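Local structure of succinate dehydrogenase subunit A (Mycolicibacterium smegmatis, 7D6V) at residues A554-E559 with D594-P599; G77-N82 with E619-P624. The protein forms the FAD-carrying flavoprotein subunit of succinate dehydrogenase Sdh1, where succinate is probably oxidised to fumarate and its electrons passed into the respiratory chain. All blocks are in the same frame, centred on the assembly; numbering follows the deposited sequence.

Interaction 1: A554-E559 with D594-P599; sequences ALQRTE and DVTVTP
Gln556, in the last turn of helix 532-556, faces Thr596 of strand 594-597 with their CA atoms 8.1 Å apart, too wide a gap for the backbones to bond directly. Glutamine suits this place because its long side chain spans the gap and ends in a group that can donate. With CG swung opposite the backbone N (chi1 -159°) and the chain bent at the next bond, its side chain and that of Thr596 slide past each other in opposite directions, bringing the amide beside the strand. There NE2 gives a weak hydrogen bond to Thr596 O, 3.4 Å long and bent to 143°. Beside it, Gln556 OE1 lies 3.8 Å from Thr596 CB, while Thr598 crosses at about a right angle and lays CG2 3.6 Å from Gln556 NE2. The beta-branched residues Thr596 and Thr598 favour extended backbone, and each puts carbon beside the amide. Val595 and Val597 bond through their main chains to Arg584 and Val582, forming a two-stranded antiparallel hairpin.

After the helix, Arg557 turns its side chain to Glu559. Their salt bridge, Arg557 NH1 to Glu559 OE2 at 2.9 Å, lies in the guanidinium plane and uses the anti lone pair of the carboxylate. Glu244 and the carbonyl oxygens of Trp576 and Thr579 also grip this buried guanidinium, whose several N-H groups suit so many acceptors and are held in a fixed orientation by them.

Against that anchor, the single weak amide bond and a little carbon packing imply a light surface contact, in which a neutral side chain joins helix end to hairpin within the C-terminal flavoprotein region.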
loop_
_atom_site.group_PDB
_atom_site.type_symbol
_atom_site.label_atom_id
_atom_site.label_comp_id
_atom_site.label_asym_id
_atom_site.label_seq_id
_atom_site.Cartn_x
_atom_site.Cartn_y
_atom_site.Cartn_z
ATOM N N ALA A 554 -31.487 2.442 -16.558
ATOM C CA ALA A 554 -31.775 1.014 -16.497
ATOM C C ALA A 554 -33.225 0.717 -16.842
ATOM O O ALA A 554 -33.519 -0.322 -17.439
ATOM C CB ALA A 554 -31.438 0.469 -15.111
ATOM N N LEU A 555 -34.144 1.608 -16.471
ATOM C CA LEU A 555 -35.535 1.415 -16.861
ATOM C C LEU A 555 -35.722 1.614 -18.358
ATOM O O LEU A 555 -36.527 0.919 -18.986
ATOM C CB LEU A 555 -36.441 2.369 -16.087
ATOM C CG LEU A 555 -37.937 2.184 -16.343
ATOM C CD1 LEU A 555 -38.446 0.933 -15.649
ATOM C CD2 LEU A 555 -38.717 3.402 -15.898
ATOM N N GLN A 556 -34.991 2.560 -18.947
ATOM C CA GLN A 556 -35.227 2.882 -20.348
ATOM C C GLN A 556 -34.614 1.865 -21.304
ATOM O O GLN A 556 -35.184 1.620 -22.373
ATOM C CB GLN A 556 -34.699 4.278 -20.664
ATOM C CG GLN A 556 -35.326 4.887 -21.898
ATOM C CD GLN A 556 -35.479 6.383 -21.791
ATOM O OE1 GLN A 556 -35.602 6.927 -20.695
ATOM N NE2 GLN A 556 -35.469 7.061 -22.930
ATOM N N ARG A 557 -33.472 1.267 -20.964
ATOM C CA ARG A 557 -32.838 0.314 -21.879
ATOM C C ARG A 557 -33.510 -1.047 -21.742
ATOM O O ARG A 557 -33.263 -1.785 -20.788
ATOM C CB ARG A 557 -31.340 0.212 -21.615
ATOM C CG ARG A 557 -30.641 -0.760 -22.555
ATOM C CD ARG A 557 -29.134 -0.625 -22.520
ATOM N NE ARG A 557 -28.683 0.610 -23.149
ATOM C CZ ARG A 557 -28.229 0.692 -24.394
ATOM N NH1 ARG A 557 -28.168 -0.390 -25.154
ATOM N NH2 ARG A 557 -27.837 1.859 -24.882
ATOM N N THR A 558 -34.351 -1.392 -22.712
ATOM C CA THR A 558 -35.105 -2.646 -22.684
ATOM C C THR A 558 -34.421 -3.720 -23.531
ATOM O O THR A 558 -34.957 -4.198 -24.530
ATOM C CB THR A 558 -36.539 -2.410 -23.146
ATOM O OG1 THR A 558 -36.533 -1.849 -24.464
ATOM C CG2 THR A 558 -37.248 -1.459 -22.203
ATOM N N GLU A 559 -33.219 -4.097 -23.106
ATOM C CA GLU A 559 -32.477 -5.215 -23.679
ATOM C C GLU A 559 -31.299 -5.490 -22.757
ATOM O O GLU A 559 -30.979 -4.685 -21.880
ATOM C CB GLU A 559 -32.039 -4.929 -25.123
ATOM C CG GLU A 559 -31.111 -3.737 -25.320
ATOM C CD GLU A 559 -29.645 -4.102 -25.262
ATOM O OE1 GLU A 559 -29.321 -5.284 -25.470
ATOM O OE2 GLU A 559 -28.812 -3.206 -25.025
ATOM N N ASP A 594 -33.705 14.514 -13.628
ATOM C CA ASP A 594 -32.996 14.193 -14.855
ATOM C C ASP A 594 -33.955 13.709 -15.932
ATOM O O ASP A 594 -34.993 13.107 -15.644
ATOM C CB ASP A 594 -31.929 13.127 -14.613
ATOM C CG ASP A 594 -31.043 13.454 -13.437
ATOM O OD1 ASP A 594 -31.380 13.046 -12.306
ATOM O OD2 ASP A 594 -30.006 14.120 -13.641
ATOM N N VAL A 595 -33.588 13.986 -17.177
ATOM C CA VAL A 595 -34.262 13.462 -18.356
ATOM C C VAL A 595 -33.247 12.653 -19.149
ATOM O O VAL A 595 -32.119 13.112 -19.368
ATOM C CB VAL A 595 -34.866 14.587 -19.217
ATOM C CG1 VAL A 595 -35.117 14.104 -20.631
ATOM C CG2 VAL A 595 -36.154 15.073 -18.601
ATOM N N THR A 596 -33.635 11.447 -19.550
ATOM C CA THR A 596 -32.790 10.569 -20.344
ATOM C C THR A 596 -33.349 10.479 -21.758
ATOM O O THR A 596 -34.542 10.218 -21.944
ATOM C CB THR A 596 -32.698 9.181 -19.707
ATOM O OG1 THR A 596 -32.474 9.320 -18.300
ATOM C CG2 THR A 596 -31.535 8.421 -20.284
ATOM N N VAL A 597 -32.485 10.698 -22.747
ATOM C CA VAL A 597 -32.862 10.768 -24.151
ATOM C C VAL A 597 -32.097 9.670 -24.890
ATOM O O VAL A 597 -31.219 9.018 -24.332
ATOM C CB VAL A 597 -32.576 12.163 -24.750
ATOM C CG1 VAL A 597 -33.278 12.362 -26.089
ATOM C CG2 VAL A 597 -32.984 13.252 -23.770
ATOM N N THR A 598 -32.451 9.456 -26.159
ATOM C CA THR A 598 -31.901 8.368 -26.968
ATOM C C THR A 598 -31.270 8.901 -28.249
ATOM O O THR A 598 -31.947 9.013 -29.282
ATOM C CB THR A 598 -32.993 7.354 -27.294
ATOM O OG1 THR A 598 -33.985 7.976 -28.118
ATOM C CG2 THR A 598 -33.658 6.864 -26.024
ATOM N N PRO A 599 -29.987 9.257 -28.232
ATOM C CA PRO A 599 -29.292 9.627 -29.468
ATOM C C PRO A 599 -28.594 8.444 -30.125
ATOM O O PRO A 599 -28.319 7.418 -29.501
ATOM C CB PRO A 599 -28.253 10.653 -28.994
ATOM C CG PRO A 599 -27.999 10.280 -27.609
ATOM C CD PRO A 599 -29.291 9.777 -27.045
#

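Interaction 2: G77-N82 with E619-P624; sequences GGKFLN and EKYYTP
Lys79 and Phe80 meet Tyr621 and Tyr622 from the turn that follows helix 67-76. Gly78 opens this type I' turn at phi 147°, where a CB would press on the preceding carbonyl oxygen, so glycine fits. Lys79, also at positive phi, is the C' residue of the Schellman motif ending the helix, with Phe80 N bonded back to Met75 O. Its aliphatic stem does the touching: CG sits 3.7 Å from Tyr621 CE1, at the ring's edge, before the chain leads away.

Phe80 comes next and meets both tyrosines, which lie about a right angle apart from its ring. Phe80 and Tyr621 each set CG anti to the carbonyl carbon (chi1 -64° in Phe80), and Phe80 CD1 thereby lies over one face of Tyr621, 3.5 Å from its CG, with the planes inclined at 52°. Tyr622 instead turns its edge to the face of Phe80 in an offset edge-to-face pair, the centroids 5.7 Å apart. Arg577 bonds to Phe80 O and makes a cation-pi contact with Tyr622. Leu81 N closes the turn on Gly78 O.

Broad flat rings suit this partly buried junction: without polar bonds, they fasten an FAD-region turn to the C-terminal tail.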
loop_
_atom_site.group_PDB
_atom_site.type_symbol
_atom_site.label_atom_id
_atom_site.label_comp_id
_atom_site.label_asym_id
_atom_site.label_seq_id
_atom_site.Cartn_x
_atom_site.Cartn_y
_atom_site.Cartn_z
ATOM N N GLY A 77 -15.201 -7.169 -25.986
ATOM C CA GLY A 77 -15.510 -7.035 -24.579
ATOM C C GLY A 77 -16.136 -5.689 -24.297
ATOM O O GLY A 77 -15.455 -4.752 -23.874
ATOM N N GLY A 78 -17.432 -5.580 -24.552
ATOM C CA GLY A 78 -18.109 -4.304 -24.612
ATOM C C GLY A 78 -19.216 -4.384 -25.637
ATOM O O GLY A 78 -20.044 -3.478 -25.751
ATOM N N LYS A 79 -19.220 -5.485 -26.389
ATOM C CA LYS A 79 -20.325 -5.857 -27.271
ATOM C C LYS A 79 -20.573 -4.813 -28.351
ATOM O O LYS A 79 -21.711 -4.604 -28.775
ATOM C CB LYS A 79 -21.603 -6.125 -26.474
ATOM C CG LYS A 79 -21.723 -7.555 -25.976
ATOM C CD LYS A 79 -20.701 -7.861 -24.902
ATOM C CE LYS A 79 -20.757 -9.313 -24.481
ATOM N NZ LYS A 79 -19.614 -9.659 -23.597
ATOM N N PHE A 80 -19.503 -4.154 -28.792
ATOM C CA PHE A 80 -19.528 -3.181 -29.880
ATOM C C PHE A 80 -20.404 -1.976 -29.562
ATOM O O PHE A 80 -20.850 -1.268 -30.469
ATOM C CB PHE A 80 -19.955 -3.843 -31.194
ATOM C CG PHE A 80 -18.990 -4.886 -31.673
ATOM C CD1 PHE A 80 -19.146 -6.210 -31.309
ATOM C CD2 PHE A 80 -17.913 -4.538 -32.467
ATOM C CE1 PHE A 80 -18.256 -7.166 -31.738
ATOM C CE2 PHE A 80 -17.019 -5.493 -32.899
ATOM C CZ PHE A 80 -17.192 -6.807 -32.535
ATOM N N LEU A 81 -20.643 -1.725 -28.280
ATOM C CA LEU A 81 -21.255 -0.487 -27.829
ATOM C C LEU A 81 -20.210 0.583 -27.542
ATOM O O LEU A 81 -20.570 1.733 -27.273
ATOM C CB LEU A 81 -22.094 -0.754 -26.572
ATOM C CG LEU A 81 -23.001 0.347 -26.025
ATOM C CD1 LEU A 81 -24.145 0.626 -26.982
ATOM C CD2 LEU A 81 -23.512 -0.014 -24.662
ATOM N N ASN A 82 -18.931 0.225 -27.628
ATOM C CA ASN A 82 -17.834 1.121 -27.290
ATOM C C ASN A 82 -17.822 2.344 -28.195
ATOM O O ASN A 82 -18.313 2.317 -29.325
ATOM C CB ASN A 82 -16.503 0.389 -27.442
ATOM C CG ASN A 82 -16.447 -0.897 -26.660
ATOM O OD1 ASN A 82 -16.754 -1.962 -27.183
ATOM N ND2 ASN A 82 -15.994 -0.817 -25.422
ATOM N N GLU A 619 -22.308 -9.807 -37.661
ATOM C CA GLU A 619 -23.729 -10.022 -37.882
ATOM C C GLU A 619 -24.462 -10.413 -36.609
ATOM O O GLU A 619 -25.694 -10.481 -36.617
ATOM C CB GLU A 619 -23.931 -11.088 -38.955
ATOM C CG GLU A 619 -23.913 -10.536 -40.366
ATOM C CD GLU A 619 -24.313 -11.559 -41.400
ATOM O OE1 GLU A 619 -24.196 -12.768 -41.117
ATOM O OE2 GLU A 619 -24.747 -11.154 -42.497
ATOM N N LYS A 620 -23.737 -10.673 -35.527
ATOM C CA LYS A 620 -24.340 -10.951 -34.237
ATOM C C LYS A 620 -24.560 -9.697 -33.404
ATOM O O LYS A 620 -25.173 -9.784 -32.335
ATOM C CB LYS A 620 -23.462 -11.933 -33.457
ATOM C CG LYS A 620 -22.938 -13.082 -34.295
ATOM C CD LYS A 620 -22.172 -14.078 -33.449
ATOM C CE LYS A 620 -20.983 -13.420 -32.779
ATOM N NZ LYS A 620 -19.953 -14.414 -32.375
ATOM N N TYR A 621 -24.081 -8.540 -33.862
ATOM C CA TYR A 621 -24.144 -7.321 -33.067
ATOM C C TYR A 621 -24.716 -6.153 -33.858
ATOM O O TYR A 621 -25.267 -5.216 -33.275
ATOM C CB TYR A 621 -22.756 -6.957 -32.545
ATOM C CG TYR A 621 -22.140 -7.996 -31.640
ATOM C CD1 TYR A 621 -22.334 -7.950 -30.269
ATOM C CD2 TYR A 621 -21.358 -9.018 -32.155
ATOM C CE1 TYR A 621 -21.772 -8.891 -29.438
ATOM C CE2 TYR A 621 -20.792 -9.964 -31.332
ATOM C CZ TYR A 621 -21.002 -9.894 -29.974
ATOM O OH TYR A 621 -20.440 -10.835 -29.147
ATOM N N TYR A 622 -24.595 -6.196 -35.178
ATOM C CA TYR A 622 -24.961 -5.077 -36.029
ATOM C C TYR A 622 -26.154 -5.435 -36.902
ATOM O O TYR A 622 -26.332 -6.589 -37.302
ATOM C CB TYR A 622 -23.788 -4.655 -36.922
ATOM C CG TYR A 622 -22.707 -3.877 -36.213
ATOM C CD1 TYR A 622 -22.531 -2.526 -36.452
ATOM C CD2 TYR A 622 -21.858 -4.498 -35.312
ATOM C CE1 TYR A 622 -21.548 -1.813 -35.807
ATOM C CE2 TYR A 622 -20.870 -3.794 -34.666
ATOM C CZ TYR A 622 -20.720 -2.452 -34.915
ATOM O OH TYR A 622 -19.735 -1.747 -34.269
ATOM N N THR A 623 -26.971 -4.427 -37.191
ATOM C CA THR A 623 -28.005 -4.561 -38.198
ATOM C C THR A 623 -27.354 -4.646 -39.575
ATOM O O THR A 623 -26.183 -4.297 -39.738
ATOM C CB THR A 623 -28.967 -3.375 -38.136
ATOM O OG1 THR A 623 -28.267 -2.171 -38.469
ATOM C CG2 THR A 623 -29.557 -3.236 -36.745
ATOM N N PRO A 624 -28.088 -5.108 -40.595
ATOM C CA PRO A 624 -27.503 -5.143 -41.945
ATOM C C PRO A 624 -27.264 -3.745 -42.493
ATOM O O PRO A 624 -27.736 -3.388 -43.577
ATOM C CB PRO A 624 -28.551 -5.901 -42.769
ATOM C CG PRO A 624 -29.800 -5.842 -41.963
ATOM C CD PRO A 624 -29.370 -5.828 -40.538
#

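How the interactions relate
The centres of interactions 1 and 2 are about 19 Å apart, and their nearest atoms come within about 4 Å without touching. Along the chain, 77-82 comes first, then 554-559, 594-599 and finally 619-624, so interaction 1 is nested inside the loop closed by interaction 2. They share no helix or strand, but Arg561, from the connection between helix 532-556 and strand 582-585, links their surroundings, with a long, weak ion pair to Glu559 and a weak hydrogen bond to Lys79 O. Interaction 1 is local to the C-terminal flavoprotein region, whereas interaction 2 joins segments whose nearest ends are 537 residues apart, bringing the tail back onto the FAD-binding region.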